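Local coordinates for N-terminal acetyltransferase-like protein (Chaetomium thermophilum, PDB 5NNP) that probably serves as the auxiliary, TPR-repeat subunit of an N-terminal acetyltransferase A complex, an all-helical scaffold for the partner that carries the transferase activity, at residues Gly44-Ser48 with Ser77-Val83; Met125-Ala129 with Val544-Asp548; Ile204-Leu208 with Tyr231-Arg237; Leu314-Asp319 with Leu345-Tyr349; Thr491-Glu495 with Arg558-Asp562. One frame throughout, in Å; residues are numbered along the deposited sequence.

In the fold
The chain is an elongated all-helical solenoid, and the five contacts are spread along much of it: contact 1 and contact 4 lie about 77 Å apart, centre to centre, on opposite sides of the middle. Contacts 1, 3 and 4 are local, each joining helices fewer than 30 residues apart along the chain. Contact 2 is the long-range one: it brings 125-129 to 544-548 and closes a loop in which contacts 3 and 4 are nested, with centres about 29 and 52 Å away. Contact 5, its centre about 28 Å from that of contact 2, uses the next helix, 554-572. Carboxymethyl coenzyme A lies about 12 Å from the Asp319 side chain of contact 4.

Contact 1: Gly44-Ser48 with Ser77-Val83; sequences GDTMS and SYICWHV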
# COMPACT_ATOMS: atom_id res chain seq x y z
N GLY A 44 18.31 -5.19 42.90
CA GLY A 44 17.74 -5.37 41.57
C GLY A 44 17.16 -4.14 40.90
O GLY A 44 17.45 -3.88 39.73
N ASP A 45 16.34 -3.39 41.62
CA ASP A 45 15.69 -2.22 41.03
C ASP A 45 16.73 -1.24 40.49
O ASP A 45 16.53 -0.65 39.42
CB ASP A 45 14.80 -1.52 42.05
CG ASP A 45 13.57 -2.34 42.38
OD1 ASP A 45 13.55 -3.53 42.04
OD2 ASP A 45 12.63 -1.79 43.00
N THR A 46 17.83 -1.09 41.21
CA THR A 46 18.89 -0.19 40.78
C THR A 46 19.65 -0.74 39.56
O THR A 46 20.00 0.01 38.65
CB THR A 46 19.88 0.09 41.93
OG1 THR A 46 19.18 0.74 43.00
CG2 THR A 46 21.02 0.99 41.46
N MET A 47 19.89 -2.05 39.54
CA MET A 47 20.61 -2.64 38.42
C MET A 47 19.83 -2.44 37.13
O MET A 47 20.42 -2.14 36.09
CB MET A 47 20.86 -4.13 38.67
CG MET A 47 21.55 -4.44 39.98
SD MET A 47 21.74 -6.22 40.21
CE MET A 47 22.68 -6.64 38.75
N SER A 48 18.51 -2.62 37.20
CA SER A 48 17.62 -2.41 36.07
C SER A 48 17.65 -0.96 35.57
O SER A 48 17.67 -0.72 34.37
CB SER A 48 16.17 -2.78 36.43
OG SER A 48 16.06 -4.14 36.80
N SER A 77 10.08 -8.32 41.23
CA SER A 77 10.06 -6.86 41.04
C SER A 77 9.46 -6.48 39.69
O SER A 77 9.92 -6.96 38.65
CB SER A 77 11.46 -6.28 41.15
OG SER A 77 11.50 -4.96 40.65
N TYR A 78 8.46 -5.60 39.71
CA TYR A 78 7.78 -5.22 38.46
C TYR A 78 8.64 -4.25 37.65
O TYR A 78 8.49 -4.14 36.44
CB TYR A 78 6.38 -4.62 38.74
CG TYR A 78 6.39 -3.15 39.10
CD1 TYR A 78 6.38 -2.18 38.12
CD2 TYR A 78 6.41 -2.74 40.43
CE1 TYR A 78 6.39 -0.84 38.43
CE2 TYR A 78 6.43 -1.40 40.76
CZ TYR A 78 6.42 -0.45 39.75
OH TYR A 78 6.43 0.89 40.06
N ILE A 79 9.53 -3.55 38.34
CA ILE A 79 10.48 -2.67 37.66
C ILE A 79 11.46 -3.47 36.81
O ILE A 79 11.66 -3.15 35.64
CB ILE A 79 11.24 -1.80 38.67
CG1 ILE A 79 10.28 -0.78 39.29
CG2 ILE A 79 12.41 -1.11 38.00
CD1 ILE A 79 10.81 -0.14 40.58
N CYS A 80 12.06 -4.51 37.39
CA CYS A 80 13.00 -5.33 36.64
C CYS A 80 12.35 -5.91 35.36
O CYS A 80 12.95 -5.89 34.28
CB CYS A 80 13.56 -6.44 37.52
SG CYS A 80 14.42 -5.84 39.02
N TRP A 81 11.12 -6.40 35.48
CA TRP A 81 10.45 -6.98 34.33
C TRP A 81 10.04 -5.90 33.31
O TRP A 81 10.20 -6.09 32.10
CB TRP A 81 9.24 -7.80 34.79
CG TRP A 81 9.67 -9.10 35.43
CD1 TRP A 81 9.71 -9.38 36.77
CD2 TRP A 81 10.18 -10.26 34.77
NE1 TRP A 81 10.19 -10.65 36.98
CE2 TRP A 81 10.49 -11.22 35.77
CE3 TRP A 81 10.40 -10.59 33.43
CZ2 TRP A 81 11.01 -12.48 35.47
CZ3 TRP A 81 10.92 -11.87 33.13
CH2 TRP A 81 11.22 -12.79 34.15
N HIS A 82 9.55 -4.77 33.81
CA HIS A 82 9.22 -3.62 32.96
C HIS A 82 10.43 -3.18 32.12
O HIS A 82 10.31 -3.01 30.91
CB HIS A 82 8.71 -2.47 33.83
CG HIS A 82 8.05 -1.37 33.06
ND1 HIS A 82 7.71 -0.16 33.64
CD2 HIS A 82 7.66 -1.28 31.77
CE1 HIS A 82 7.14 0.61 32.74
NE2 HIS A 82 7.10 -0.04 31.60
N VAL A 83 11.58 -3.01 32.76
CA VAL A 83 12.83 -2.65 32.08
C VAL A 83 13.18 -3.65 30.98
O VAL A 83 13.46 -3.27 29.83
CB VAL A 83 14.01 -2.57 33.08
CG1 VAL A 83 15.33 -2.48 32.35
CG2 VAL A 83 13.85 -1.39 34.01
O HOH W 1 15.82 -5.76 34.48
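In the tetratricopeptide array near the N-terminus, the start of helix 44-55 meets the start of helix 78-90 where Asp45 reaches the N-cap residue Ser77. Ser77 OG donates to Asp45 OD1 at 2.9 Å, arriving from above the carboxylate plane, 37° out of it. With OG anti to the Ser77 backbone N (chi1 166°), the same oxygen swings back over the first turn of its own helix and accepts weak capping bonds from Cys80 N and Ile79 N. The hydroxyl therefore does double duty, capping helix 78-90 and tying it to helix 44-55. The other carboxylate oxygen, Asp45 OD2, lies 3.4 Å from Ile79 CD1, the two side chains crossing at about a right angle.

One turn further on, Ser48 is directed at helix 78-90. Its OG donates to a water at 2.8 Å, and that water donates to Cys80 O at 2.9 Å, a bridge that gives the backbone carbonyl a partner from the facing helix. Ser48 CB packs on Val83 CG2 at 3.6 Å, and the thiol of Cys80 comes in beside Gly44, with SG 3.7 Å from Gly44 O. On the far side of helix 44-55, Thr46 packs against helix 26-37; Met47 leaves to one side and reaches both that helix and helix 60-73. Helix axes 8.7 Å apart and inclined by only 20°, with helix starts 34 residues apart, are what stacked tetratricopeptide repeats produce.

Contact 2: Met125-Ala129 with Val544-Asp548; sequences MRDYA and VRWED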
# COMPACT_ATOMS: atom_id res chain seq x y z
N MET A 125 1.13 -7.54 17.43
CA MET A 125 1.54 -8.90 17.07
C MET A 125 0.33 -9.79 16.89
O MET A 125 0.45 -11.00 16.82
CB MET A 125 2.46 -9.52 18.12
CG MET A 125 3.69 -8.70 18.42
SD MET A 125 4.71 -8.44 16.96
CE MET A 125 5.26 -10.12 16.64
N ARG A 126 -0.84 -9.18 16.80
CA ARG A 126 -2.07 -9.92 16.57
C ARG A 126 -2.29 -11.03 17.62
O ARG A 126 -2.80 -12.10 17.32
CB ARG A 126 -2.10 -10.49 15.15
CG ARG A 126 -1.80 -9.46 14.04
CD ARG A 126 -2.82 -8.30 13.98
NE ARG A 126 -2.73 -7.50 12.75
CZ ARG A 126 -2.17 -6.29 12.64
NH1 ARG A 126 -1.60 -5.70 13.69
NH2 ARG A 126 -2.16 -5.67 11.47
N ASP A 127 -1.91 -10.74 18.86
CA ASP A 127 -2.33 -11.55 20.01
C ASP A 127 -3.73 -11.10 20.41
O ASP A 127 -3.91 -10.30 21.34
CB ASP A 127 -1.33 -11.38 21.17
CG ASP A 127 -1.72 -12.13 22.43
OD1 ASP A 127 -2.61 -13.00 22.40
OD2 ASP A 127 -1.11 -11.83 23.47
N TYR A 128 -4.73 -11.60 19.68
CA TYR A 128 -6.10 -11.11 19.80
C TYR A 128 -6.72 -11.34 21.18
O TYR A 128 -7.35 -10.42 21.75
CB TYR A 128 -7.00 -11.76 18.75
CG TYR A 128 -6.54 -11.55 17.32
CD1 TYR A 128 -6.55 -10.28 16.75
CD2 TYR A 128 -6.09 -12.61 16.55
CE1 TYR A 128 -6.13 -10.09 15.45
CE2 TYR A 128 -5.66 -12.43 15.25
CZ TYR A 128 -5.68 -11.17 14.71
OH TYR A 128 -5.25 -10.99 13.41
N ALA A 129 -6.55 -12.56 21.71
CA ALA A 129 -7.10 -12.91 23.02
C ALA A 129 -6.49 -12.03 24.10
O ALA A 129 -7.19 -11.52 24.98
CB ALA A 129 -6.87 -14.38 23.35
N VAL A 544 -5.26 -2.36 9.40
CA VAL A 544 -4.93 -3.62 10.02
C VAL A 544 -5.04 -4.81 9.05
O VAL A 544 -4.14 -5.66 8.97
CB VAL A 544 -5.84 -3.89 11.24
CG1 VAL A 544 -5.69 -5.35 11.71
CG2 VAL A 544 -5.54 -2.90 12.38
N ARG A 545 -6.14 -4.87 8.32
CA ARG A 545 -6.35 -5.98 7.40
C ARG A 545 -5.39 -5.92 6.22
O ARG A 545 -4.89 -6.96 5.78
CB ARG A 545 -7.81 -6.01 6.93
CG ARG A 545 -8.76 -6.47 8.05
CD ARG A 545 -10.23 -6.31 7.69
NE ARG A 545 -11.08 -6.98 8.67
CZ ARG A 545 -12.41 -6.96 8.65
NH1 ARG A 545 -13.04 -6.30 7.69
NH2 ARG A 545 -13.09 -7.61 9.60
N TRP A 546 -5.09 -4.72 5.72
CA TRP A 546 -4.07 -4.56 4.70
C TRP A 546 -2.70 -4.99 5.22
O TRP A 546 -1.97 -5.71 4.56
CB TRP A 546 -4.00 -3.12 4.21
CG TRP A 546 -2.70 -2.81 3.56
CD1 TRP A 546 -2.18 -3.39 2.43
CD2 TRP A 546 -1.75 -1.84 3.98
NE1 TRP A 546 -0.95 -2.84 2.14
CE2 TRP A 546 -0.67 -1.88 3.08
CE3 TRP A 546 -1.70 -0.93 5.04
CZ2 TRP A 546 0.45 -1.06 3.22
CZ3 TRP A 546 -0.60 -0.10 5.17
CH2 TRP A 546 0.46 -0.18 4.26
N GLU A 547 -2.37 -4.55 6.43
CA GLU A 547 -1.12 -4.90 7.08
C GLU A 547 -0.95 -6.43 7.28
O GLU A 547 0.17 -6.97 7.20
CB GLU A 547 -1.05 -4.16 8.42
CG GLU A 547 0.34 -3.90 8.97
CD GLU A 547 1.15 -2.91 8.14
OE1 GLU A 547 1.03 -1.67 8.34
OE2 GLU A 547 1.94 -3.38 7.29
N ASP A 548 -2.05 -7.13 7.52
CA ASP A 548 -2.01 -8.57 7.71
C ASP A 548 -1.51 -9.28 6.45
O ASP A 548 -1.05 -10.42 6.51
CB ASP A 548 -3.38 -9.14 8.09
CG ASP A 548 -3.80 -8.81 9.52
OD1 ASP A 548 -2.91 -8.55 10.37
OD2 ASP A 548 -5.03 -8.83 9.79
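Arg126 reaches across to the last turn of helix 537-547 and supplies all the polar bonding of this contact. The ionic part is its salt bridge with Asp548: Arg126 NE donates to Asp548 OD1 at 2.6 Å, on the syn lone pair and with an N-H...O angle of 149°, while Arg126 NH2 adds a weak bond to the same OD1 at 3.2 Å. One carboxylate oxygen thus takes two N-H groups, and the guanidinium and carboxylate planes stand 65° apart. A bend at chi2 (-62°) turns the arginine chain toward this acid.

The neutral hydrogen bond runs from Arg126 NH2 to Val544 O at 3.2 Å; this carbonyl also accepts the helical bond from Asp548 N. Aliphatic carbons complete the seat. Val544 CG1 lies over one face of the guanidinium, 3.6 Å from Arg126 NH2, and Glu547 CB sits at its edge. A leucine in place of Arg126 would probably leave Asp548 without its cationic mate and deprive the Val544 carbonyl of its second donor.

Arg126 is also the positive-phi residue of the Schellman motif ending helix 112-124; its NH1 returns to Ile123 O, and its NH2 bonds Gln524 OE1 as well. Leu158 of helix 146-159 touches both Tyr128 and Val544, while Met125 packs on helix 94-107, so the bridge sits between the N-terminal repeats and helix 537-547.

Contact 3: Ile204-Leu208 with Tyr231-Arg237; sequences IERAL and YLSKLAR
Glu205 and Arg237 share a water at the margin of this contact: it donates to Glu205 OE1 at 2.9 Å and accepts from Arg237 NH1 at 3.0 Å. No direct hydrogen bond joins the two segments. Arg237 is held from elsewhere too, its NH2 in a salt bridge with Glu240, and Leu208 CD2 lies over one face of its guanidinium, 3.6 Å from Arg237 NH1.

That methyl is where three groups converge. Leu208 CG stands anti to the backbone N (chi1 -177°), which carries the branch toward helix 221-234, where CD2 touches both Leu232 CD2, at 3.5 Å, and Leu235 CD1, at 3.8 Å. Beside it the Tyr231 ring lies along helix 204-214. Ile204 CG2 meets Tyr231 CD1 at 3.8 Å, Ala207 CB meets Tyr231 CZ at 3.7 Å, and Leu208 passes on the CD2 side. Ile204 CG2 also reaches Leu235 CG.

At its far end the phenol hydroxyl hydrogen-bonds Asn195 OD1 on helix 185-200, whose ND2 holds Ala207 O. The chemistry is thus that of a hydrophobic helix-helix seam with charge kept to its margin, where the acid and the arginine are joined by a water and not by a direct bond.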
# COMPACT_ATOMS: atom_id res chain seq x y z
N ILE A 204 -27.82 -8.64 6.01
CA ILE A 204 -27.96 -7.49 5.13
C ILE A 204 -29.31 -6.81 5.35
O ILE A 204 -29.43 -5.59 5.26
CB ILE A 204 -27.80 -7.89 3.66
CG1 ILE A 204 -26.43 -8.53 3.43
CG2 ILE A 204 -27.97 -6.67 2.76
CD1 ILE A 204 -25.29 -7.68 3.92
N GLU A 205 -30.32 -7.60 5.64
CA GLU A 205 -31.63 -7.06 5.95
C GLU A 205 -31.56 -6.08 7.14
O GLU A 205 -32.12 -5.00 7.11
CB GLU A 205 -32.60 -8.20 6.26
CG GLU A 205 -33.98 -7.76 6.67
CD GLU A 205 -34.78 -7.23 5.51
OE1 GLU A 205 -34.54 -7.69 4.38
OE2 GLU A 205 -35.64 -6.35 5.72
N ARG A 206 -30.86 -6.48 8.19
CA ARG A 206 -30.82 -5.68 9.40
C ARG A 206 -29.92 -4.47 9.24
O ARG A 206 -30.20 -3.40 9.79
CB ARG A 206 -30.34 -6.53 10.57
CG ARG A 206 -30.80 -6.02 11.91
CD ARG A 206 -30.43 -7.00 12.98
NE ARG A 206 -29.24 -6.58 13.73
CZ ARG A 206 -28.14 -7.30 13.83
NH1 ARG A 206 -28.04 -8.48 13.23
NH2 ARG A 206 -27.13 -6.85 14.55
N ALA A 207 -28.84 -4.63 8.49
CA ALA A 207 -27.90 -3.54 8.27
C ALA A 207 -28.54 -2.39 7.49
O ALA A 207 -28.24 -1.22 7.75
CB ALA A 207 -26.65 -4.06 7.55
N LEU A 208 -29.40 -2.71 6.54
CA LEU A 208 -30.10 -1.68 5.78
C LEU A 208 -31.07 -0.93 6.69
O LEU A 208 -31.15 0.30 6.69
CB LEU A 208 -30.85 -2.28 4.59
CG LEU A 208 -31.55 -1.23 3.70
CD1 LEU A 208 -30.55 -0.18 3.24
CD2 LEU A 208 -32.23 -1.87 2.52
N TYR A 231 -26.55 -2.72 -0.24
CA TYR A 231 -27.53 -3.53 0.48
C TYR A 231 -28.79 -3.74 -0.34
O TYR A 231 -29.33 -4.85 -0.42
CB TYR A 231 -27.91 -2.89 1.81
CG TYR A 231 -26.81 -2.77 2.82
CD1 TYR A 231 -25.74 -3.65 2.82
CD2 TYR A 231 -26.86 -1.78 3.80
CE1 TYR A 231 -24.74 -3.54 3.77
CE2 TYR A 231 -25.86 -1.67 4.75
CZ TYR A 231 -24.81 -2.56 4.73
OH TYR A 231 -23.82 -2.44 5.68
N LEU A 232 -29.29 -2.65 -0.92
CA LEU A 232 -30.49 -2.74 -1.74
C LEU A 232 -30.27 -3.73 -2.88
O LEU A 232 -31.15 -4.54 -3.17
CB LEU A 232 -30.88 -1.38 -2.31
CG LEU A 232 -31.48 -0.35 -1.35
CD1 LEU A 232 -31.72 0.96 -2.07
CD2 LEU A 232 -32.78 -0.87 -0.74
N SER A 233 -29.09 -3.69 -3.51
CA SER A 233 -28.84 -4.57 -4.64
C SER A 233 -28.81 -6.02 -4.19
O SER A 233 -29.44 -6.88 -4.81
CB SER A 233 -27.54 -4.20 -5.37
OG SER A 233 -26.43 -4.19 -4.50
N LYS A 234 -28.11 -6.30 -3.10
CA LYS A 234 -28.09 -7.65 -2.53
C LYS A 234 -29.46 -8.16 -2.10
O LYS A 234 -29.69 -9.36 -2.08
CB LYS A 234 -27.13 -7.72 -1.34
CG LYS A 234 -25.68 -7.57 -1.73
CD LYS A 234 -24.81 -7.61 -0.51
CE LYS A 234 -23.35 -7.65 -0.86
NZ LYS A 234 -22.56 -7.78 0.40
N LEU A 235 -30.36 -7.25 -1.75
CA LEU A 235 -31.71 -7.65 -1.37
C LEU A 235 -32.63 -7.72 -2.58
O LEU A 235 -33.82 -8.01 -2.46
CB LEU A 235 -32.27 -6.69 -0.33
CG LEU A 235 -31.48 -6.69 0.98
CD1 LEU A 235 -31.96 -5.62 1.95
CD2 LEU A 235 -31.57 -8.05 1.62
N ALA A 236 -32.07 -7.47 -3.76
CA ALA A 236 -32.81 -7.56 -5.02
C ALA A 236 -33.95 -6.56 -5.06
O ALA A 236 -34.98 -6.78 -5.69
CB ALA A 236 -33.33 -8.95 -5.23
N ARG A 237 -33.74 -5.44 -4.37
CA ARG A 237 -34.68 -4.34 -4.37
C ARG A 237 -34.27 -3.35 -5.46
O ARG A 237 -33.66 -2.32 -5.19
CB ARG A 237 -34.73 -3.71 -2.98
CG ARG A 237 -35.31 -4.70 -1.97
CD ARG A 237 -35.19 -4.28 -0.54
NE ARG A 237 -35.80 -2.98 -0.30
CZ ARG A 237 -35.97 -2.45 0.90
NH1 ARG A 237 -35.57 -3.11 1.99
NH2 ARG A 237 -36.52 -1.25 1.01
O HOH W 2 -35.61 -6.14 2.22

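Contact 4: Leu314-Asp319 with Leu345-Tyr349; sequences LTLMFD and LAEEY
Tyr349 lies across Phe318, and this aromatic pair is the close-packed half of the contact. Phe318 CB sits over the tyrosine ring, 3.7 Å from its centroid in a CH-pi contact, while the edge of the phenylalanine ring turns toward the same tyrosine in a T-shaped pair, centroids 5.0 Å apart and planes at 61°. Tyr349 carries CG anti to its backbone nitrogen (chi1 172°), which throws the ring over the 314-319 turn. The Phe318 ring also brings its edge to Ala346, with CE2 4.2 Å from Ala346 CA. Beside it Leu314 CD1 rests on Leu345 CB at 3.8 Å.

The other side is polar and more open. There the phenol of Tyr349 donates to Asp319 OD1 at 2.5 Å, meeting that oxygen nearly along its C-O axis and at the edge of the ring, and the acid itself is exposed. Thr315, on the same side, only brushes Tyr349, its CG2 4.3 Å from CE2; its hydroxyl is engaged by Lys311 O and a glycerol. A valine replacing Tyr349 would probably strip Phe318 of its aromatic partner and leave the Asp319 carboxylate without this donor.

The segment axes are inclined by 55°, 10.9 Å apart at closest approach, and helices 325-329 and 369-381 pack against the pair. Leu314 and Phe318 lean on the first, both aromatic residues touch Ala374 of the second, and Glu348 returns to helix 303-320 through a salt bridge with Lys311. Met317, turned from this interface, packs on another protein chain of the assembly.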
# COMPACT_ATOMS: atom_id res chain seq x y z
N LEU A 314 -12.43 10.14 -30.55
CA LEU A 314 -11.08 10.46 -31.02
C LEU A 314 -10.96 11.90 -31.52
O LEU A 314 -9.96 12.57 -31.25
CB LEU A 314 -10.65 9.49 -32.13
CG LEU A 314 -10.14 8.14 -31.64
CD1 LEU A 314 -9.66 7.30 -32.82
CD2 LEU A 314 -9.02 8.31 -30.61
N THR A 315 -11.98 12.39 -32.22
CA THR A 315 -11.94 13.77 -32.71
C THR A 315 -11.83 14.78 -31.57
O THR A 315 -11.05 15.73 -31.65
CB THR A 315 -13.19 14.11 -33.54
OG1 THR A 315 -13.33 13.19 -34.62
CG2 THR A 315 -13.09 15.54 -34.08
N LEU A 316 -12.63 14.58 -30.52
CA LEU A 316 -12.53 15.39 -29.31
C LEU A 316 -11.12 15.41 -28.75
O LEU A 316 -10.58 16.47 -28.45
CB LEU A 316 -13.49 14.89 -28.23
CG LEU A 316 -14.93 15.36 -28.29
CD1 LEU A 316 -15.77 14.54 -27.33
CD2 LEU A 316 -15.03 16.83 -27.95
N MET A 317 -10.52 14.23 -28.59
CA MET A 317 -9.24 14.17 -27.91
C MET A 317 -8.13 14.73 -28.80
O MET A 317 -7.29 15.51 -28.35
CB MET A 317 -8.92 12.73 -27.48
CG MET A 317 -9.97 12.11 -26.56
SD MET A 317 -10.13 12.87 -24.92
CE MET A 317 -9.04 11.83 -23.95
N PHE A 318 -8.12 14.34 -30.07
CA PHE A 318 -7.10 14.83 -30.98
C PHE A 318 -7.19 16.34 -31.15
O PHE A 318 -6.17 17.02 -31.14
CB PHE A 318 -7.20 14.13 -32.33
CG PHE A 318 -6.78 12.70 -32.28
CD1 PHE A 318 -6.01 12.24 -31.21
CD2 PHE A 318 -7.15 11.81 -33.27
CE1 PHE A 318 -5.61 10.92 -31.14
CE2 PHE A 318 -6.76 10.48 -33.21
CZ PHE A 318 -5.99 10.03 -32.15
N ASP A 319 -8.40 16.86 -31.27
CA ASP A 319 -8.57 18.30 -31.43
C ASP A 319 -8.04 19.06 -30.22
O ASP A 319 -7.51 20.17 -30.35
CB ASP A 319 -10.03 18.64 -31.66
CG ASP A 319 -10.46 18.37 -33.09
OD1 ASP A 319 -9.59 18.04 -33.92
OD2 ASP A 319 -11.66 18.49 -33.37
N LEU A 345 -9.31 4.83 -37.80
CA LEU A 345 -9.92 6.13 -37.50
C LEU A 345 -8.87 7.22 -37.30
O LEU A 345 -9.08 8.37 -37.70
CB LEU A 345 -10.80 6.03 -36.26
CG LEU A 345 -12.12 5.31 -36.53
CD1 LEU A 345 -12.90 5.22 -35.23
CD2 LEU A 345 -12.91 6.04 -37.60
N ALA A 346 -7.76 6.87 -36.67
CA ALA A 346 -6.66 7.81 -36.47
C ALA A 346 -6.10 8.25 -37.82
O ALA A 346 -5.89 9.43 -38.07
CB ALA A 346 -5.57 7.21 -35.61
N GLU A 347 -5.83 7.28 -38.68
CA GLU A 347 -5.34 7.55 -40.01
C GLU A 347 -6.34 8.42 -40.76
O GLU A 347 -5.96 9.31 -41.52
CB GLU A 347 -5.09 6.23 -40.75
CG GLU A 347 -4.13 6.37 -41.91
CD GLU A 347 -2.69 6.43 -41.45
OE1 GLU A 347 -2.32 5.63 -40.57
OE2 GLU A 347 -1.92 7.28 -41.98
N GLU A 348 -7.61 8.16 -40.51
CA GLU A 348 -8.71 8.87 -41.15
C GLU A 348 -8.73 10.33 -40.71
O GLU A 348 -8.96 11.23 -41.52
CB GLU A 348 -10.03 8.19 -40.80
CG GLU A 348 -11.09 8.26 -41.85
CD GLU A 348 -12.34 7.51 -41.42
OE1 GLU A 348 -13.13 8.08 -40.63
OE2 GLU A 348 -12.54 6.35 -41.84
N TYR A 349 -8.50 10.55 -39.42
CA TYR A 349 -8.47 11.89 -38.84
C TYR A 349 -7.26 12.68 -39.37
O TYR A 349 -7.38 13.85 -39.74
CB TYR A 349 -8.43 11.78 -37.32
CG TYR A 349 -8.20 13.09 -36.60
CD1 TYR A 349 -6.92 13.59 -36.42
CD2 TYR A 349 -9.27 13.81 -36.08
CE1 TYR A 349 -6.71 14.79 -35.78
CE2 TYR A 349 -9.07 15.02 -35.42
CZ TYR A 349 -7.79 15.50 -35.28
OH TYR A 349 -7.59 16.68 -34.62

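Contact 5: Thr491-Glu495 with Arg558-Asp562; sequences TEDGE and RAALD
Arg558 stretches toward Glu495 and Glu492 with CG anti to its own nitrogen (chi1 -173°) and the chain extended to NE. Glu495 comes out straight beyond CG to receive it, whereas Glu492, whose CB points away from the other helix, has to double back through a bend at chi2 (-67°). The three form a salt-bridge network. Arg558 takes Glu495 side-on, NH2 donating to OE1 at 2.8 Å and NE to OE2 at 3.1 Å. The NH2 group serves Glu492 as well, giving its second bond to OE1 at 2.7 Å from above that carboxylate. Both OE1 atoms lie in the guanidinium plane, at its edge, which fixes the rotation of the group. Thr491 CG2 covers one face, 3.9 Å from Arg558 NE.

Asp562 OD2 also approaches Glu495 OE2, the oxygen bonded by Arg558 NE. The modelled separation is 2.6 Å, doubtful in detail for two acid oxygens, and the nearby guanidinium would probably ease the gathering of negative charge. Between Thr491 and Ala559 a water donates to Thr491 OG1 at 2.9 Å and weakly accepts from Ala559 N at 3.1 Å. The threonine hydroxyl is also bonded to Ile487 O.

Helices 487-499 and 554-572 run nearly parallel here, the segments inclined by 21°. Helix 503-523 packs against both, through Val513 on Thr491 and Ala559 and through Tyr510 on Glu495 and Asp562. Arg454 of helix 442-454 is a second cation for Glu492, and Leu561 touches helix 673-685 on the C-terminal side.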
# COMPACT_ATOMS: atom_id res chain seq x y z
N THR A 491 15.33 -1.48 -6.41
CA THR A 491 15.25 -2.78 -7.08
C THR A 491 15.99 -2.75 -8.42
O THR A 491 16.81 -3.64 -8.69
CB THR A 491 13.79 -3.20 -7.32
OG1 THR A 491 13.05 -3.11 -6.10
CG2 THR A 491 13.74 -4.63 -7.82
N GLU A 492 15.70 -1.75 -9.24
CA GLU A 492 16.37 -1.58 -10.53
C GLU A 492 17.89 -1.47 -10.38
O GLU A 492 18.65 -2.07 -11.13
CB GLU A 492 15.83 -0.34 -11.24
CG GLU A 492 14.46 -0.54 -11.86
CD GLU A 492 14.49 -1.52 -13.01
OE1 GLU A 492 13.43 -2.06 -13.36
OE2 GLU A 492 15.57 -1.74 -13.59
N ASP A 493 18.32 -0.67 -9.41
CA ASP A 493 19.74 -0.50 -9.14
C ASP A 493 20.39 -1.84 -8.79
O ASP A 493 21.51 -2.12 -9.21
CB ASP A 493 19.96 0.50 -8.01
CG ASP A 493 21.40 0.95 -7.89
OD1 ASP A 493 22.05 1.19 -8.93
OD2 ASP A 493 21.89 1.07 -6.75
N GLY A 494 19.68 -2.66 -8.02
CA GLY A 494 20.20 -3.95 -7.62
C GLY A 494 20.34 -4.90 -8.79
O GLY A 494 21.40 -5.51 -8.98
N GLU A 495 19.29 -5.01 -9.59
CA GLU A 495 19.29 -5.89 -10.74
C GLU A 495 20.41 -5.50 -11.71
O GLU A 495 21.09 -6.37 -12.27
CB GLU A 495 17.92 -5.88 -11.42
CG GLU A 495 16.82 -6.43 -10.52
CD GLU A 495 15.44 -6.44 -11.16
OE1 GLU A 495 15.25 -5.87 -12.25
OE2 GLU A 495 14.53 -7.04 -10.56
N ARG A 558 9.18 -8.87 -5.98
CA ARG A 558 10.22 -8.74 -7.00
C ARG A 558 11.64 -8.74 -6.41
O ARG A 558 12.47 -9.59 -6.76
CB ARG A 558 9.99 -7.47 -7.82
CG ARG A 558 10.93 -7.35 -9.01
CD ARG A 558 10.56 -6.19 -9.92
NE ARG A 558 11.65 -5.85 -10.82
CZ ARG A 558 11.72 -4.73 -11.53
NH1 ARG A 558 10.75 -3.83 -11.45
NH2 ARG A 558 12.76 -4.51 -12.32
N ALA A 559 11.91 -7.79 -5.52
CA ALA A 559 13.21 -7.72 -4.88
C ALA A 559 13.51 -9.01 -4.13
O ALA A 559 14.66 -9.44 -4.09
CB ALA A 559 13.28 -6.54 -3.92
N ALA A 560 12.49 -9.62 -3.54
CA ALA A 560 12.70 -10.83 -2.75
C ALA A 560 13.04 -12.03 -3.63
O ALA A 560 13.89 -12.85 -3.28
CB ALA A 560 11.49 -11.15 -1.90
N LEU A 561 12.39 -12.13 -4.78
CA LEU A 561 12.72 -13.22 -5.69
C LEU A 561 14.11 -13.00 -6.30
O LEU A 561 14.80 -13.97 -6.61
CB LEU A 561 11.66 -13.35 -6.78
CG LEU A 561 11.92 -14.43 -7.83
CD1 LEU A 561 12.12 -15.82 -7.22
CD2 LEU A 561 10.77 -14.46 -8.80
N ASP A 562 14.52 -11.75 -6.45
CA ASP A 562 15.89 -11.45 -6.89
C ASP A 562 16.91 -11.99 -5.88
O ASP A 562 17.80 -12.75 -6.24
CB ASP A 562 16.12 -9.95 -7.08
CG ASP A 562 15.29 -9.35 -8.21
OD1 ASP A 562 14.70 -10.09 -9.03
OD2 ASP A 562 15.23 -8.11 -8.29
O HOH W 3 10.85 -4.94 -5.80